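Local atomic coordinates of acyl-CoA dehydrogenase (Slackia heliotrinireducens, PDB entry 4RM7), a protein that belongs to the acyl-CoA dehydrogenase family, with an all-helical N-terminal domain, a beta-sheet middle domain and a helical C-terminal domain. Residues 70-75 and 302-307; 246-250 and 319-323. One frame throughout, in Å; residues are numbered along the deposited sequence.

Contact 1: residues 70-75 and 302-307; sequences LFAQVL and VYGAAR
Phe71 drives an edge of its ring into the face of Tyr303, with CE1 of Phe71 3.5 Å from CG of Tyr303. The two planes stand at 81° with centroids 5.0 Å apart, a T-shaped (edge-to-face) pair. CE1 meets the CB end of the tyrosine ring, away from the hydroxyl. One face of the phenylalanine carries Arg307, whose side chain runs alongside it in the same direction. CG of Arg307 makes a CH-pi contact, 4.2 Å from the Phe71 ring centroid. Farther out the guanidinium lies off-centre over the same face as a cation-pi partner, its plane moderately tilted from the ring. CD1 of Leu75, one helical turn on, lies over the opposite face, toward the rim, so the ring has Leu75 on one side and Arg307 on the other.

Phe71 reaches this slot because CG is anti to the backbone N (chi1 -177°), which swings the ring past Ala306. The backbones come closest at Ala306, consistent with its small side chain: its CB sits 3.8 Å from CA of Phe71, and CD2 of Leu70 rests on its CA. CG1 of Val74 touches both CG1 of Val302 and CE2 of Tyr303, while CD2 of Leu75 lies 3.7 Å from CZ of Tyr303, the two side chains crossing at about a right angle.

At the first turn of helix 70-84, the carboxylate of Asp310, a residue of helix 282-311, accepts hydrogen bonds from the backbone N atoms of Leu70 and Phe71. The axes of 70-75 and 302-307 approach to 8.6 Å at 148°, roughly antiparallel. Helix 10-26 flanks Phe71 and Leu75, helix 234-270 packs on Leu70 and Val74, and helix 316-341 reaches Val302, placing the contact where the N-terminal domain meets the C-terminal helices.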
ATOM      1  N   LEU A  70       9.310 -29.148  14.588  1.00 42.95           N
ATOM      2  CA  LEU A  70       9.266 -28.074  13.588  1.00 47.56           C
ATOM      3  C   LEU A  70       9.646 -26.679  14.127  1.00 46.80           C
ATOM      4  O   LEU A  70      10.380 -25.945  13.469  1.00 45.75           O
ATOM      5  CB  LEU A  70       7.876 -28.013  12.949  1.00 42.28           C
ATOM      6  CG  LEU A  70       7.780 -27.140  11.699  1.00 40.55           C
ATOM      7  CD1 LEU A  70       8.758 -27.574  10.644  1.00 37.68           C
ATOM      8  CD2 LEU A  70       6.414 -27.215  11.128  1.00 37.57           C
ATOM      9  N   PHE A  71       9.150 -26.314  15.306  1.00 41.06           N
ATOM     10  CA  PHE A  71       9.523 -25.041  15.906  1.00 40.99           C
ATOM     11  C   PHE A  71      11.037 -24.974  16.077  1.00 47.51           C
ATOM     12  O   PHE A  71      11.649 -23.951  15.776  1.00 44.41           O
ATOM     13  CB  PHE A  71       8.831 -24.835  17.251  1.00 35.13           C
ATOM     14  CG  PHE A  71       9.118 -23.501  17.880  1.00 36.67           C
ATOM     15  CD1 PHE A  71       8.944 -22.325  17.158  1.00 44.60           C
ATOM     16  CD2 PHE A  71       9.555 -23.410  19.194  1.00 39.60           C
ATOM     17  CE1 PHE A  71       9.209 -21.069  17.738  1.00 45.13           C
ATOM     18  CE2 PHE A  71       9.831 -22.154  19.787  1.00 44.12           C
ATOM     19  CZ  PHE A  71       9.649 -20.988  19.058  1.00 41.66           C
ATOM     20  N   ALA A  72      11.641 -26.071  16.535  1.00 44.73           N
ATOM     21  CA  ALA A  72      13.097 -26.122  16.681  1.00 45.29           C
ATOM     22  C   ALA A  72      13.804 -25.908  15.346  1.00 43.04           C
ATOM     23  O   ALA A  72      14.758 -25.130  15.252  1.00 43.30           O
ATOM     24  CB  ALA A  72      13.531 -27.444  17.297  1.00 43.62           C
ATOM     25  N   GLN A  73      13.332 -26.613  14.322  1.00 38.70           N
ATOM     26  CA  GLN A  73      13.861 -26.461  12.979  1.00 38.89           C
ATOM     27  C   GLN A  73      13.776 -25.011  12.497  1.00 41.96           C
ATOM     28  O   GLN A  73      14.700 -24.498  11.867  1.00 44.95           O
ATOM     29  CB  GLN A  73      13.112 -27.379  12.022  1.00 35.72           C
ATOM     30  CG  GLN A  73      13.533 -28.831  12.108  1.00 35.60           C
ATOM     31  CD  GLN A  73      12.656 -29.721  11.237  1.00 45.63           C
ATOM     32  OE1 GLN A  73      11.456 -29.451  11.062  1.00 47.43           O
ATOM     33  NE2 GLN A  73      13.247 -30.780  10.676  1.00 45.58           N
ATOM     34  N   VAL A  74      12.658 -24.366  12.807  1.00 44.68           N
ATOM     35  CA  VAL A  74      12.430 -22.979  12.465  1.00 48.30           C
ATOM     36  C   VAL A  74      13.420 -22.039  13.152  1.00 50.82           C
ATOM     37  O   VAL A  74      13.962 -21.117  12.529  1.00 47.47           O
ATOM     38  CB  VAL A  74      10.995 -22.590  12.820  1.00 45.05           C
ATOM     39  CG1 VAL A  74      10.845 -21.084  12.987  1.00 38.11           C
ATOM     40  CG2 VAL A  74      10.068 -23.115  11.761  1.00 40.45           C
ATOM     41  N   LEU A  75      13.676 -22.278  14.429  1.00 43.34           N
ATOM     42  CA  LEU A  75      14.663 -21.473  15.135  1.00 37.94           C
ATOM     43  C   LEU A  75      16.046 -21.660  14.503  1.00 44.42           C
ATOM     44  O   LEU A  75      16.800 -20.693  14.367  1.00 46.33           O
ATOM     45  CB  LEU A  75      14.698 -21.825  16.625  1.00 38.63           C
ATOM     46  CG  LEU A  75      13.428 -21.544  17.432  1.00 41.00           C
ATOM     47  CD1 LEU A  75      13.589 -22.062  18.865  1.00 43.03           C
ATOM     48  CD2 LEU A  75      13.066 -20.048  17.421  1.00 40.08           C
ATOM     49  N   VAL A 302       5.076 -17.346  11.541  1.00 27.87           N
ATOM     50  CA  VAL A 302       5.952 -18.497  11.352  1.00 34.01           C
ATOM     51  C   VAL A 302       5.990 -19.364  12.620  1.00 48.31           C
ATOM     52  O   VAL A 302       5.691 -20.562  12.571  1.00 47.92           O
ATOM     53  CB  VAL A 302       7.352 -18.047  10.948  1.00 31.94           C
ATOM     54  CG1 VAL A 302       8.284 -19.238  10.841  1.00 34.10           C
ATOM     55  CG2 VAL A 302       7.280 -17.339   9.614  1.00 31.42           C
ATOM     56  N   TYR A 303       6.283 -18.748  13.761  1.00 51.60           N
ATOM     57  CA  TYR A 303       6.302 -19.476  15.030  1.00 44.98           C
ATOM     58  C   TYR A 303       4.967 -20.116  15.365  1.00 44.39           C
ATOM     59  O   TYR A 303       4.921 -21.207  15.954  1.00 42.57           O
ATOM     60  CB  TYR A 303       6.692 -18.567  16.192  1.00 42.59           C
ATOM     61  CG  TYR A 303       8.143 -18.142  16.207  1.00 42.28           C
ATOM     62  CD1 TYR A 303       8.670 -17.463  17.313  1.00 36.95           C
ATOM     63  CD2 TYR A 303       8.992 -18.408  15.132  1.00 33.51           C
ATOM     64  CE1 TYR A 303       9.999 -17.063  17.349  1.00 36.28           C
ATOM     65  CE2 TYR A 303      10.334 -17.986  15.158  1.00 37.89           C
ATOM     66  CZ  TYR A 303      10.815 -17.308  16.273  1.00 35.21           C
ATOM     67  OH  TYR A 303      12.117 -16.915  16.340  1.00 41.50           O
ATOM     68  N   GLY A 304       3.877 -19.438  15.026  1.00 43.19           N
ATOM     69  CA  GLY A 304       2.554 -19.965  15.355  1.00 39.61           C
ATOM     70  C   GLY A 304       2.276 -21.222  14.533  1.00 47.25           C
ATOM     71  O   GLY A 304       1.867 -22.250  15.072  1.00 44.90           O
ATOM     72  N   ALA A 305       2.525 -21.150  13.224  1.00 43.24           N
ATOM     73  CA  ALA A 305       2.286 -22.298  12.353  1.00 42.41           C
ATOM     74  C   ALA A 305       3.150 -23.464  12.805  1.00 46.66           C
ATOM     75  O   ALA A 305       2.691 -24.600  12.843  1.00 54.21           O
ATOM     76  CB  ALA A 305       2.568 -21.955  10.877  1.00 32.40           C
ATOM     77  N   ALA A 306       4.394 -23.176  13.174  1.00 40.97           N
ATOM     78  CA  ALA A 306       5.304 -24.229  13.594  1.00 37.83           C
ATOM     79  C   ALA A 306       4.869 -24.868  14.912  1.00 42.26           C
ATOM     80  O   ALA A 306       4.927 -26.091  15.068  1.00 47.94           O
ATOM     81  CB  ALA A 306       6.709 -23.697  13.713  1.00 36.16           C
ATOM     82  N   ARG A 307       4.439 -24.054  15.866  1.00 41.87           N
ATOM     83  CA  ARG A 307       4.059 -24.600  17.160  1.00 46.97           C
ATOM     84  C   ARG A 307       2.768 -25.418  17.040  1.00 51.75           C
ATOM     85  O   ARG A 307       2.599 -26.403  17.757  1.00 60.44           O
ATOM     86  CB  ARG A 307       3.926 -23.486  18.213  1.00 40.30           C
ATOM     87  CG  ARG A 307       5.265 -22.921  18.710  1.00 40.15           C
ATOM     88  CD  ARG A 307       5.078 -21.859  19.811  1.00 44.89           C
ATOM     89  NE  ARG A 307       6.187 -21.776  20.768  1.00 60.07           N
ATOM     90  CZ  ARG A 307       6.666 -20.624  21.268  1.00 83.57           C
ATOM     91  NH1 ARG A 307       6.150 -19.446  20.904  1.00 87.75           N
ATOM     92  NH2 ARG A 307       7.673 -20.632  22.138  1.00 82.95           N
TER

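Contact 2: residues 246-250 and 319-323; sequences RVFTC and VALMK
Met322, modelled as selenomethionine, places its methyl CE against the turn formed by Arg246, Val247 and Cys250. The apolar contacts centre on this methyl: CE of Met322 is 3.6 Å from SG of Cys250 and 4.1 Å from CG2 of Val247, and it also packs against CB and the carbonyl O of Arg246. A bend at chi3 (74°) turns CE back from the line of the chain toward Arg246, leaving SE against CA of Val247 and CB of Cys250. On the flank, CG2 of Val247 faces CG2 of Val319 at 4.2 Å.

Two long cationic chains contribute through their methylenes. CD of Arg246 lies 4.0 Å from CG of Lys323, the side chains crossing at about a right angle, and CG1 of Val319 touches CB and CD of the arginine. CD of Lys323 lies 3.5 Å from SG of Cys250.

The polar ends of Lys323, Arg246 and Thr249 find partners outside the two segments. NZ of the buried Lys323 is gripped by three backbone carbonyls, those of Tyr362, Ala365 and Gly367, which fix the ammonium beyond its bends at chi2 and chi4. NE of Arg246 donates to the carbonyl O of Asp366, and OG1 of Thr249 bonds the carboxylate of that same residue. Arginine, lysine and threonine therefore converge on 362-367, tying the segment ahead of helix 369-386 to both helices.

Segments 246-250 and 319-323, whose axes approach to 9.8 Å and are inclined at 30°, form part of the C-terminal helical bundle characteristic of the acyl-CoA dehydrogenase fold.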
ATOM      1  N   ARG A 246       7.027 -24.728   3.082  1.00 43.23           N
ATOM      2  CA  ARG A 246       6.596 -23.349   3.191  1.00 37.60           C
ATOM      3  C   ARG A 246       7.007 -22.753   4.534  1.00 40.31           C
ATOM      4  O   ARG A 246       7.418 -21.596   4.597  1.00 44.18           O
ATOM      5  CB  ARG A 246       5.090 -23.237   3.008  1.00 37.96           C
ATOM      6  CG  ARG A 246       4.653 -23.635   1.643  1.00 40.94           C
ATOM      7  CD  ARG A 246       3.235 -23.316   1.375  1.00 40.40           C
ATOM      8  NE  ARG A 246       2.854 -23.912   0.100  1.00 50.19           N
ATOM      9  CZ  ARG A 246       1.849 -24.756  -0.058  1.00 56.83           C
ATOM     10  NH1 ARG A 246       1.093 -25.095   0.975  1.00 69.11           N
ATOM     11  NH2 ARG A 246       1.596 -25.250  -1.254  1.00 65.35           N
ATOM     12  N   VAL A 247       6.916 -23.539   5.604  1.00 37.86           N
ATOM     13  CA  VAL A 247       7.334 -23.036   6.905  1.00 38.87           C
ATOM     14  C   VAL A 247       8.837 -22.726   6.889  1.00 40.39           C
ATOM     15  O   VAL A 247       9.264 -21.648   7.303  1.00 43.68           O
ATOM     16  CB  VAL A 247       6.994 -24.015   8.034  1.00 43.56           C
ATOM     17  CG1 VAL A 247       7.347 -23.393   9.371  1.00 44.31           C
ATOM     18  CG2 VAL A 247       5.490 -24.366   7.993  1.00 41.37           C
ATOM     19  N   PHE A 248       9.619 -23.662   6.367  1.00 43.32           N
ATOM     20  CA  PHE A 248      11.051 -23.485   6.197  1.00 38.62           C
ATOM     21  C   PHE A 248      11.389 -22.233   5.415  1.00 39.66           C
ATOM     22  O   PHE A 248      12.253 -21.459   5.818  1.00 42.19           O
ATOM     23  CB  PHE A 248      11.652 -24.697   5.494  1.00 37.37           C
ATOM     24  CG  PHE A 248      11.648 -25.929   6.328  1.00 37.91           C
ATOM     25  CD1 PHE A 248      11.383 -25.851   7.691  1.00 32.51           C
ATOM     26  CD2 PHE A 248      11.904 -27.173   5.757  1.00 41.30           C
ATOM     27  CE1 PHE A 248      11.379 -26.989   8.464  1.00 37.90           C
ATOM     28  CE2 PHE A 248      11.901 -28.325   6.528  1.00 43.28           C
ATOM     29  CZ  PHE A 248      11.633 -28.241   7.881  1.00 38.75           C
ATOM     30  N   THR A 249      10.705 -22.039   4.297  1.00 37.01           N
ATOM     31  CA  THR A 249      10.983 -20.905   3.434  1.00 35.75           C
ATOM     32  C   THR A 249      10.650 -19.590   4.125  1.00 38.93           C
ATOM     33  O   THR A 249      11.380 -18.599   4.013  1.00 41.24           O
ATOM     34  CB  THR A 249      10.209 -21.027   2.126  1.00 38.17           C
ATOM     35  OG1 THR A 249      10.813 -22.053   1.347  1.00 49.11           O
ATOM     36  CG2 THR A 249      10.268 -19.747   1.343  1.00 41.64           C
ATOM     37  N   CYS A 250       9.567 -19.590   4.885  1.00 33.38           N
ATOM     38  CA  CYS A 250       9.186 -18.383   5.596  1.00 32.53           C
ATOM     39  C   CYS A 250      10.148 -18.086   6.752  1.00 35.46           C
ATOM     40  O   CYS A 250      10.503 -16.929   6.982  1.00 43.68           O
ATOM     41  CB  CYS A 250       7.732 -18.483   6.069  1.00 27.13           C
ATOM     42  SG  CYS A 250       6.582 -18.421   4.638  1.00 45.80           S
ATOM     43  N   VAL A 319      -0.742 -22.133   7.586  1.00 39.54           N
ATOM     44  CA  VAL A 319       0.400 -22.194   6.682  1.00 38.06           C
ATOM     45  C   VAL A 319       0.149 -21.355   5.428  1.00 39.15           C
ATOM     46  O   VAL A 319       1.045 -20.694   4.917  1.00 42.60           O
ATOM     47  CB  VAL A 319       0.707 -23.653   6.310  1.00 34.64           C
ATOM     48  CG1 VAL A 319       1.651 -23.737   5.104  1.00 33.85           C
ATOM     49  CG2 VAL A 319       1.287 -24.388   7.529  1.00 30.93           C
ATOM     50  N   ALA A 320      -1.086 -21.351   4.957  1.00 40.54           N
ATOM     51  CA  ALA A 320      -1.429 -20.542   3.797  1.00 34.66           C
ATOM     52  C   ALA A 320      -1.344 -19.036   4.106  1.00 37.05           C
ATOM     53  O   ALA A 320      -0.867 -18.256   3.282  1.00 40.49           O
ATOM     54  CB  ALA A 320      -2.828 -20.919   3.296  1.00 30.09           C
ATOM     55  N   LEU A 321      -1.803 -18.624   5.283  1.00 37.49           N
ATOM     56  CA  LEU A 321      -1.808 -17.198   5.624  1.00 36.28           C
ATOM     57  C   LEU A 321      -0.375 -16.712   5.842  1.00 35.62           C
ATOM     58  O   LEU A 321       0.011 -15.669   5.352  1.00 38.43           O
ATOM     59  CB  LEU A 321      -2.668 -16.925   6.867  1.00 28.68           C
ATOM     60  CG  LEU A 321      -4.175 -17.170   6.713  1.00 32.51           C
ATOM     61  CD1 LEU A 321      -4.902 -16.856   8.011  1.00 28.61           C
ATOM     62  CD2 LEU A 321      -4.753 -16.352   5.557  1.00 30.42           C
HETATM   63  N   MSE A 322       0.402 -17.499   6.573  1.00 35.64           N
HETATM   64  CA  MSE A 322       1.832 -17.300   6.726  1.00 39.27           C
HETATM   65  C   MSE A 322       2.546 -17.138   5.377  1.00 40.19           C
HETATM   66  O   MSE A 322       3.256 -16.174   5.165  1.00 38.49           O
HETATM   67  CB  MSE A 322       2.429 -18.485   7.500  1.00 35.20           C
HETATM   68  CG  MSE A 322       3.924 -18.440   7.644  1.00 35.45           C
HETATM   69 SE   MSE A 322       4.636 -20.216   7.926  0.66 38.49          SE
HETATM   70  CE  MSE A 322       4.419 -20.856   6.084  1.00 33.73           C
ATOM     71  N   LYS A 323       2.349 -18.071   4.457  1.00 45.39           N
ATOM     72  CA  LYS A 323       3.058 -17.998   3.180  1.00 43.06           C
ATOM     73  C   LYS A 323       2.605 -16.803   2.352  1.00 41.48           C
ATOM     74  O   LYS A 323       3.359 -16.278   1.545  1.00 45.56           O
ATOM     75  CB  LYS A 323       2.871 -19.295   2.379  1.00 38.03           C
ATOM     76  CG  LYS A 323       3.735 -19.380   1.129  1.00 40.14           C
ATOM     77  CD  LYS A 323       5.194 -19.084   1.470  1.00 42.63           C
ATOM     78  CE  LYS A 323       6.139 -19.441   0.328  1.00 41.29           C
ATOM     79  NZ  LYS A 323       5.818 -18.723  -0.930  1.00 39.23           N
TER

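How the contacts relate
The centres of contacts 1 and 2 lie about 10 Å apart in the buried interior, and their segments alternate along the chain: 70-75, 246-250, 302-307, 319-323. Helices 234-270, 282-311 and 316-341 succeed one another in the C-terminal domain, whereas helix 70-84 comes from the N-terminal domain, with the beta-rich middle domain intervening in sequence. The contacts join directly: CG2 of Val74 meets CG1 of Val247 at 3.6 Å, CD1 of Leu70 meets CE1 of Phe248, and CG2 of Val302 packs on CB of Cys250. Contact 2 thus links helices within the C-terminal bundle, and contact 1 fastens the N-terminal domain onto it, making one continuous helical core.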